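Local coordinates for protein flavohemoglobin (Malassezia yamatoensis, PDB 6O0A) that probably protects the organism from nitric oxide, passing electrons from NAD(P)H through FAD to a heme where nitric oxide is oxidised to nitrate, at residues R38-I42 / A126-L131; N104-L109 / Y207-Y211; Q164-I169 / T197-P201. All coordinates share one frame; numbering follows the deposited sequence. Where two conformers were deposited one is given.

Contact 1 (R38-I42 / A126-L131); sequences RIPHI and AIAKDL
Ile-42 pushes its side chain as a knob into a hole formed by Ala-126, Ile-127, Asp-130 and Leu-131. With CG2 of Ile-42 set anti to the backbone N, this methyl comes 3.7 Å from Ala-126 CB. Ile-42 CG1 lies 3.7 Å from Asp-130 CB, the two side chains meeting at about a right angle. Ile-42 CG2 and CD1 both reach Ile-127 CG1, each at 4.0 Å.

One turn earlier on the same helix, Arg-38 bends at chi2 and chi3 and presents the side of its guanidinium to the Asp-130 carboxylate. This is a two-bond salt bridge: Arg-38 NE gives to Asp-130 OD2 at 2.8 Å and Arg-38 NH2 to Asp-130 OD1 at 2.9 Å. Both oxygens use syn lone pairs, and the planes are only 27° apart, so the pairing is nearly flat. His-41 CG lies off-centre over one guanidinium face, and a water donates to Asp-130 OD1 and, weakly, to His-41 O.

The segment axes pass 10.0 Å apart at 114°, a steep crossing with an apolar knob and an ion pair beside it. This single knob-in-hole contact between helices 25-53 and 115-131 is part of the all-helical globin fold of the heme domain.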
# COMPACT_ATOMS: atom_id res chain seq x y z
N ARG A 38 8.13 -6.20 23.73
CA ARG A 38 9.10 -5.11 23.75
C ARG A 38 9.18 -4.35 22.43
O ARG A 38 9.83 -3.30 22.39
CB ARG A 38 10.49 -5.64 24.13
CG ARG A 38 10.56 -6.31 25.51
CD ARG A 38 9.96 -5.41 26.58
NE ARG A 38 10.65 -4.13 26.68
CZ ARG A 38 10.22 -3.10 27.41
NH1 ARG A 38 9.09 -3.20 28.10
NH2 ARG A 38 10.91 -1.96 27.42
N ILE A 39 8.53 -4.83 21.35
CA ILE A 39 8.60 -4.15 20.05
C ILE A 39 8.22 -2.67 20.13
O ILE A 39 8.97 -1.84 19.60
CB ILE A 39 7.77 -4.91 19.01
CG1 ILE A 39 8.51 -6.16 18.52
CG2 ILE A 39 7.35 -3.97 17.85
CD1 ILE A 39 9.92 -5.91 18.05
N PRO A 40 7.08 -2.28 20.72
CA PRO A 40 6.75 -0.84 20.77
C PRO A 40 7.79 -0.01 21.47
O PRO A 40 7.92 1.19 21.19
CB PRO A 40 5.41 -0.81 21.53
CG PRO A 40 4.84 -2.16 21.34
CD PRO A 40 5.99 -3.10 21.29
N HIS A 41 8.53 -0.60 22.41
CA HIS A 41 9.57 0.15 23.09
C HIS A 41 10.87 0.15 22.29
O HIS A 41 11.60 1.15 22.31
CB HIS A 41 9.79 -0.43 24.49
CG HIS A 41 8.55 -0.47 25.32
ND1 HIS A 41 7.56 -1.42 25.13
CD2 HIS A 41 8.13 0.32 26.33
CE1 HIS A 41 6.59 -1.21 26.00
NE2 HIS A 41 6.91 -0.16 26.74
N ILE A 42 11.14 -0.93 21.56
CA ILE A 42 12.41 -1.02 20.82
C ILE A 42 12.38 -0.14 19.57
O ILE A 42 13.39 0.49 19.22
CB ILE A 42 12.70 -2.50 20.49
CG1 ILE A 42 13.01 -3.28 21.77
CG2 ILE A 42 13.85 -2.63 19.49
CD1 ILE A 42 13.00 -4.78 21.61
N ALA A 126 19.23 -1.70 19.30
CA ALA A 126 18.12 -1.28 20.15
C ALA A 126 17.57 -2.45 20.96
O ALA A 126 17.16 -2.27 22.12
CB ALA A 126 17.00 -0.66 19.30
N ILE A 127 17.55 -3.64 20.38
CA ILE A 127 17.20 -4.84 21.14
C ILE A 127 18.16 -5.01 22.31
O ILE A 127 17.75 -5.28 23.45
CB ILE A 127 17.20 -6.07 20.23
CG1 ILE A 127 16.02 -6.01 19.25
CG2 ILE A 127 17.14 -7.36 21.06
CD1 ILE A 127 16.13 -7.00 18.11
N ALA A 128 19.47 -4.84 22.06
CA ALA A 128 20.47 -4.96 23.12
C ALA A 128 20.27 -3.91 24.20
O ALA A 128 20.37 -4.22 25.40
CB ALA A 128 21.87 -4.84 22.51
N LYS A 129 19.99 -2.67 23.81
CA LYS A 129 19.76 -1.61 24.79
C LYS A 129 18.52 -1.89 25.63
O LYS A 129 18.51 -1.65 26.85
CB LYS A 129 19.60 -0.27 24.08
CG LYS A 129 20.85 0.27 23.41
CD LYS A 129 20.53 1.63 22.80
CE LYS A 129 21.66 2.14 21.94
NZ LYS A 129 21.35 3.50 21.40
N ASP A 130 17.47 -2.41 25.00
CA ASP A 130 16.23 -2.67 25.73
C ASP A 130 16.37 -3.86 26.67
O ASP A 130 16.02 -3.77 27.86
CB ASP A 130 15.09 -2.93 24.75
CG ASP A 130 13.73 -2.97 25.44
OD1 ASP A 130 13.13 -1.89 25.61
OD2 ASP A 130 13.28 -4.07 25.81
N LEU A 131 16.87 -4.99 26.17
CA LEU A 131 16.93 -6.20 26.97
C LEU A 131 18.12 -6.24 27.92
O LEU A 131 18.08 -6.97 28.92
CB LEU A 131 16.97 -7.42 26.05
CG LEU A 131 15.63 -7.98 25.55
CD1 LEU A 131 14.71 -6.93 24.97
CD2 LEU A 131 15.88 -9.09 24.52
O HOH W 1 13.56 0.24 24.35

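Contact 2 (N104-L109 / Y207-Y211); sequences NKHASL and YISIY. With HEM (protoporphyrin IX containing Fe), chain C.
Ser-209 and Ser-108 make a direct hydrogen bond, OG of Ser-209 giving to OG of Ser-108 at 2.5 Å. The Ser-108 hydroxyl, turned anti to its own backbone N (chi1 -175°), points out from the helix to the strand and in turn gives to a water 2.6 Å from its OG. That water donates to Tyr-207 O, which makes a directed chain from hydroxyl to hydroxyl to water to carbonyl. Ser-209 OG is also hydrogen-bonded to Gln-223.

Two more waters bridge at Tyr-211 OH. One takes a bond from that hydroxyl and donates to Ser-108 O; the other, lying in the ring plane, donates both to the hydroxyl and to Leu-109 O.

Van der Waals contact centres on Tyr-207. Its ring presents an edge to Ser-108, with Tyr-207 CE1 3.7 Å from Ser-108 OG. The Tyr-207 OH rests against the helix backbone, 3.3 Å from Lys-105 CA, and the poor angle at Lys-105 N excludes a hydrogen bond there. Leu-109 forks: CD2 reaches Tyr-211 OH, and CD1 lies 3.6 Å from CAD of the heme.

The metal bond is on the far side of the helix, where His-106 NE2 binds the heme iron at 2.2 Å, its ND1 being held by Glu-158. Lys-105 NZ adds a weak hydrogen bond to propionate O1A at 3.3 Å.

FAD touches both Lys-105 and Tyr-207. The helix that ligates the iron therefore lies directly on a strand of the flavin domain, joined by short polar bridges, an arrangement consistent with electron transfer from flavin to heme.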
# COMPACT_ATOMS: atom_id res chain seq x y z
N ASN A 104 6.98 -4.72 -2.78
CA ASN A 104 6.53 -3.71 -3.74
C ASN A 104 6.68 -2.30 -3.17
O ASN A 104 7.09 -1.38 -3.89
CB ASN A 104 5.08 -3.97 -4.14
CG ASN A 104 4.96 -4.98 -5.28
OD1 ASN A 104 4.91 -4.61 -6.46
ND2 ASN A 104 4.91 -6.28 -4.93
N LYS A 105 6.37 -2.11 -1.89
CA LYS A 105 6.59 -0.81 -1.25
C LYS A 105 8.07 -0.45 -1.26
O LYS A 105 8.45 0.68 -1.61
CB LYS A 105 6.05 -0.82 0.18
CG LYS A 105 6.12 0.53 0.88
CD LYS A 105 5.22 1.54 0.20
CE LYS A 105 3.74 1.18 0.38
NZ LYS A 105 3.23 1.58 1.72
N HIS A 106 8.93 -1.39 -0.86
CA HIS A 106 10.37 -1.17 -0.87
C HIS A 106 10.87 -0.78 -2.25
O HIS A 106 11.72 0.11 -2.39
CB HIS A 106 11.09 -2.43 -0.43
CG HIS A 106 11.07 -2.64 1.04
ND1 HIS A 106 11.54 -3.79 1.64
CD2 HIS A 106 10.65 -1.83 2.05
CE1 HIS A 106 11.41 -3.69 2.95
NE2 HIS A 106 10.86 -2.52 3.22
N ALA A 107 10.41 -1.48 -3.28
CA ALA A 107 10.83 -1.18 -4.64
C ALA A 107 10.37 0.22 -5.06
O ALA A 107 11.14 0.98 -5.66
CB ALA A 107 10.30 -2.24 -5.61
N SER A 108 9.13 0.57 -4.71
CA SER A 108 8.64 1.93 -4.95
C SER A 108 9.58 2.97 -4.37
O SER A 108 9.85 4.00 -5.00
CB SER A 108 7.25 2.08 -4.32
OG SER A 108 6.69 3.33 -4.63
N LEU A 109 10.09 2.71 -3.17
CA LEU A 109 11.00 3.61 -2.46
C LEU A 109 12.46 3.42 -2.88
O LEU A 109 13.34 4.16 -2.40
CB LEU A 109 10.83 3.40 -0.95
CG LEU A 109 9.42 3.73 -0.46
CD1 LEU A 109 9.13 3.13 0.92
CD2 LEU A 109 9.19 5.22 -0.47
N TYR A 207 0.51 1.66 -7.94
CA TYR A 207 0.72 2.99 -7.40
C TYR A 207 2.14 3.44 -7.73
O TYR A 207 2.99 2.64 -8.13
CB TYR A 207 0.51 3.02 -5.89
CG TYR A 207 1.42 2.06 -5.13
CD1 TYR A 207 2.71 2.42 -4.76
CD2 TYR A 207 0.98 0.79 -4.77
CE1 TYR A 207 3.52 1.55 -4.05
CE2 TYR A 207 1.79 -0.08 -4.07
CZ TYR A 207 3.06 0.31 -3.72
OH TYR A 207 3.85 -0.58 -3.02
N ILE A 208 2.38 4.74 -7.55
CA ILE A 208 3.72 5.29 -7.62
C ILE A 208 3.98 6.00 -6.30
O ILE A 208 3.06 6.38 -5.58
CB ILE A 208 3.92 6.26 -8.82
CG1 ILE A 208 2.76 7.26 -8.97
CG2 ILE A 208 4.04 5.47 -10.14
CD1 ILE A 208 2.71 8.39 -7.96
N SER A 209 5.26 6.18 -5.99
CA SER A 209 5.67 7.11 -4.95
C SER A 209 6.08 8.42 -5.62
O SER A 209 6.88 8.41 -6.56
CB SER A 209 6.84 6.55 -4.12
OG SER A 209 6.45 5.46 -3.30
N ILE A 210 5.50 9.52 -5.16
CA ILE A 210 5.85 10.85 -5.63
C ILE A 210 6.55 11.59 -4.48
O ILE A 210 6.20 11.39 -3.31
CB ILE A 210 4.61 11.61 -6.14
CG1 ILE A 210 5.04 12.94 -6.78
CG2 ILE A 210 3.59 11.82 -5.04
CD1 ILE A 210 4.00 13.51 -7.71
N TYR A 211 7.53 12.41 -4.84
CA TYR A 211 8.46 13.03 -3.90
C TYR A 211 8.35 14.55 -3.96
O TYR A 211 8.36 15.13 -5.04
CB TYR A 211 9.91 12.62 -4.22
CG TYR A 211 10.19 11.15 -4.00
CD1 TYR A 211 9.66 10.18 -4.86
CD2 TYR A 211 10.97 10.73 -2.94
CE1 TYR A 211 9.91 8.83 -4.65
CE2 TYR A 211 11.24 9.39 -2.73
CZ TYR A 211 10.70 8.44 -3.59
OH TYR A 211 10.95 7.11 -3.37
CHA HEM C . 7.89 -0.06 5.09
CHB HEM C . 9.29 -4.39 6.86
CHC HEM C . 13.90 -3.32 5.79
CHD HEM C . 12.57 1.21 4.66
C1A HEM C . 7.86 -1.33 5.64
C2A HEM C . 6.68 -2.06 6.07
C3A HEM C . 7.07 -3.24 6.54
C4A HEM C . 8.51 -3.32 6.46
CMA HEM C . 6.16 -4.35 7.11
CAA HEM C . 5.23 -1.54 5.95
CBA HEM C . 4.76 -1.99 4.56
CGA HEM C . 3.38 -1.46 4.30
O1A HEM C . 3.15 -0.24 4.47
O2A HEM C . 2.49 -2.26 3.90
C1B HEM C . 10.66 -4.49 6.72
C2B HEM C . 11.48 -5.62 7.09
C3B HEM C . 12.76 -5.32 6.81
C4B HEM C . 12.78 -4.00 6.23
CMB HEM C . 10.90 -6.90 7.73
CAB HEM C . 14.03 -6.18 7.01
CBB HEM C . 14.04 -7.51 7.23
C1C HEM C . 13.93 -1.99 5.43
C2C HEM C . 15.13 -1.24 5.14
C3C HEM C . 14.77 0.02 4.83
C4C HEM C . 13.33 0.09 4.92
CMC HEM C . 16.54 -1.86 5.19
CAC HEM C . 15.65 1.25 4.47
CBC HEM C . 16.90 1.41 4.93
C1D HEM C . 11.19 1.24 4.68
C2D HEM C . 10.39 2.41 4.38
C3D HEM C . 9.11 2.08 4.51
C4D HEM C . 9.03 0.68 4.88
CMD HEM C . 10.98 3.79 4.01
CAD HEM C . 7.91 3.04 4.29
CBD HEM C . 7.30 3.34 5.66
CGD HEM C . 8.09 4.39 6.40
O1D HEM C . 8.40 5.46 5.80
O2D HEM C . 8.39 4.18 7.60
NA HEM C . 8.96 -2.13 5.90
NB HEM C . 11.49 -3.52 6.19
NC HEM C . 12.84 -1.15 5.27
ND HEM C . 10.33 0.19 4.96
FE HEM C . 10.88 -1.76 5.33
O HOH W 2 5.59 2.53 -6.85
O HOH W 3 12.28 5.91 -5.47
O HOH W 4 12.51 6.60 -1.36

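Contact 3 (Q164-I169 / T197-P201); sequences QQANNI and TAMTP
Gln-164 touches the other segment lightly through its backbone, its O lying 4.3 Å from Thr-200 CG2. Gln-165 does more. Its chain folds back at chi2, crosses Thr-200 at about a right angle and brings OE1 within 2.7 Å of Thr-200 OG1, from which it accepts a hydrogen bond. The hydroxyl approaches from 45° above the carbonyl plane, away from either lone pair. On the other side of the amide, NE2 gives to Leu-161 O, which fixes the rotation of the group.

At Ala-166 the backbone takes over: Ala-166 N gives to the same Thr-200 OG1 at 2.9 Å in a nearly straight bond (175°). The threonine hydroxyl is thus both acceptor and donor between consecutive residues. Ala-166 CB settles 3.6 Å from Met-199 O.

Asn-167 splits its amide between two tasks. Asn-167 ND2 gives to Ala-198 O at 2.8 Å, the carbonyl lying in the amide plane and pointing almost straight at the nitrogen. Asn-167 OD1 accepts from Ile-169 N at 3.2 Å, closing an Asx turn, and is also bonded to Asn-263. A chi1 of 58°, with CG between the backbone N and the carbonyl carbon, places the amide with ND2 toward Ala-198 O and OD1 toward Ile-169 N.

Ile-169 ends the walk by meeting Thr-197 tip to tip, Ile-169 CG1 3.7 Å from Thr-197 CG2.

The contact ties the linker from helix 137-163 to strand 171-181 onto the loop between strands 186-193 and 207-213. Thr-197 and Met-199 also touch strand 171-181, while Thr-200 O bonds to Arg-234 of strand 234-239.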
# COMPACT_ATOMS: atom_id res chain seq x y z
N GLN A 164 12.07 -5.98 -13.80
CA GLN A 164 10.94 -5.79 -14.71
C GLN A 164 10.85 -4.37 -15.26
O GLN A 164 10.03 -4.12 -16.15
CB GLN A 164 9.63 -6.13 -13.99
CG GLN A 164 9.53 -7.57 -13.51
CD GLN A 164 8.19 -7.86 -12.86
OE1 GLN A 164 7.96 -7.53 -11.70
NE2 GLN A 164 7.29 -8.48 -13.62
N GLN A 165 11.68 -3.44 -14.78
CA GLN A 165 11.50 -2.04 -15.13
C GLN A 165 12.11 -1.71 -16.49
O GLN A 165 13.05 -2.36 -16.97
CB GLN A 165 12.13 -1.14 -14.08
CG GLN A 165 11.58 -1.39 -12.70
CD GLN A 165 10.08 -1.33 -12.70
OE1 GLN A 165 9.49 -0.33 -13.11
NE2 GLN A 165 9.45 -2.41 -12.27
N ALA A 166 11.57 -0.65 -17.09
CA ALA A 166 12.04 -0.13 -18.37
C ALA A 166 13.23 0.80 -18.23
O ALA A 166 13.70 1.35 -19.23
CB ALA A 166 10.89 0.60 -19.08
N ASN A 167 13.73 1.00 -17.01
CA ASN A 167 14.82 1.93 -16.76
C ASN A 167 15.65 1.37 -15.61
O ASN A 167 15.30 0.35 -15.01
CB ASN A 167 14.29 3.32 -16.42
CG ASN A 167 13.37 3.30 -15.23
OD1 ASN A 167 13.78 2.91 -14.13
ND2 ASN A 167 12.12 3.71 -15.42
N ASN A 168 16.76 2.05 -15.31
CA ASN A 168 17.68 1.60 -14.28
C ASN A 168 17.75 2.59 -13.12
O ASN A 168 18.78 2.69 -12.44
CB ASN A 168 19.07 1.37 -14.87
CG ASN A 168 19.70 2.65 -15.39
OD1 ASN A 168 19.02 3.66 -15.56
ND2 ASN A 168 21.01 2.60 -15.63
N ILE A 169 16.69 3.36 -12.89
CA ILE A 169 16.66 4.34 -11.81
C ILE A 169 15.59 3.92 -10.81
O ILE A 169 14.85 2.97 -11.04
CB ILE A 169 16.45 5.78 -12.32
CG1 ILE A 169 15.28 5.89 -13.30
CG2 ILE A 169 17.74 6.24 -13.02
CD1 ILE A 169 13.87 5.81 -12.70
N THR A 197 14.12 9.53 -19.04
CA THR A 197 13.98 8.18 -18.50
C THR A 197 12.74 7.49 -19.07
O THR A 197 11.65 8.05 -19.04
CB THR A 197 13.88 8.23 -16.97
OG1 THR A 197 15.13 8.67 -16.42
CG2 THR A 197 13.54 6.87 -16.40
N ALA A 198 12.92 6.27 -19.59
CA ALA A 198 11.79 5.52 -20.13
C ALA A 198 10.84 5.11 -19.01
O ALA A 198 11.28 4.73 -17.91
CB ALA A 198 12.29 4.29 -20.88
N MET A 199 9.53 5.17 -19.28
CA MET A 199 8.51 4.80 -18.30
C MET A 199 8.22 3.31 -18.37
O MET A 199 8.03 2.75 -19.46
CB MET A 199 7.22 5.58 -18.54
CG MET A 199 7.34 7.08 -18.25
SD MET A 199 5.87 7.96 -18.80
CE MET A 199 4.60 7.16 -17.83
N THR A 200 8.16 2.67 -17.20
CA THR A 200 7.63 1.32 -17.10
C THR A 200 6.12 1.37 -17.23
O THR A 200 5.48 2.20 -16.57
CB THR A 200 8.00 0.70 -15.76
OG1 THR A 200 9.43 0.68 -15.63
CG2 THR A 200 7.49 -0.73 -15.67
N PRO A 201 5.51 0.53 -18.07
CA PRO A 201 4.04 0.50 -18.14
C PRO A 201 3.44 0.06 -16.82
O PRO A 201 3.86 -0.94 -16.23
CB PRO A 201 3.76 -0.52 -19.26
CG PRO A 201 5.02 -0.58 -20.05
CD PRO A 201 6.13 -0.36 -19.06

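In the fold
Contact 2 is the buried one, its centre about 9 Å from that of the chain; contact 3 is at the surface, contact 1 partly buried at the globin end, the centres of contacts 1 and 3 about 40 Å apart. None shares a helix or strand, yet helices 96-108 and 115-131 are consecutive, so the heme-domain halves of contacts 1 and 2 are neighbours in the chain. Contacts 2 and 3, centres about 13 Å apart, both connect that domain or its exit to the flavin-domain barrel. The chemistry follows place: an apolar knob flanked by a salt bridge in contact 1, hydroxyls and waters in contact 2, a threonine hydroxyl, side-chain amides and backbone groups in contact 3.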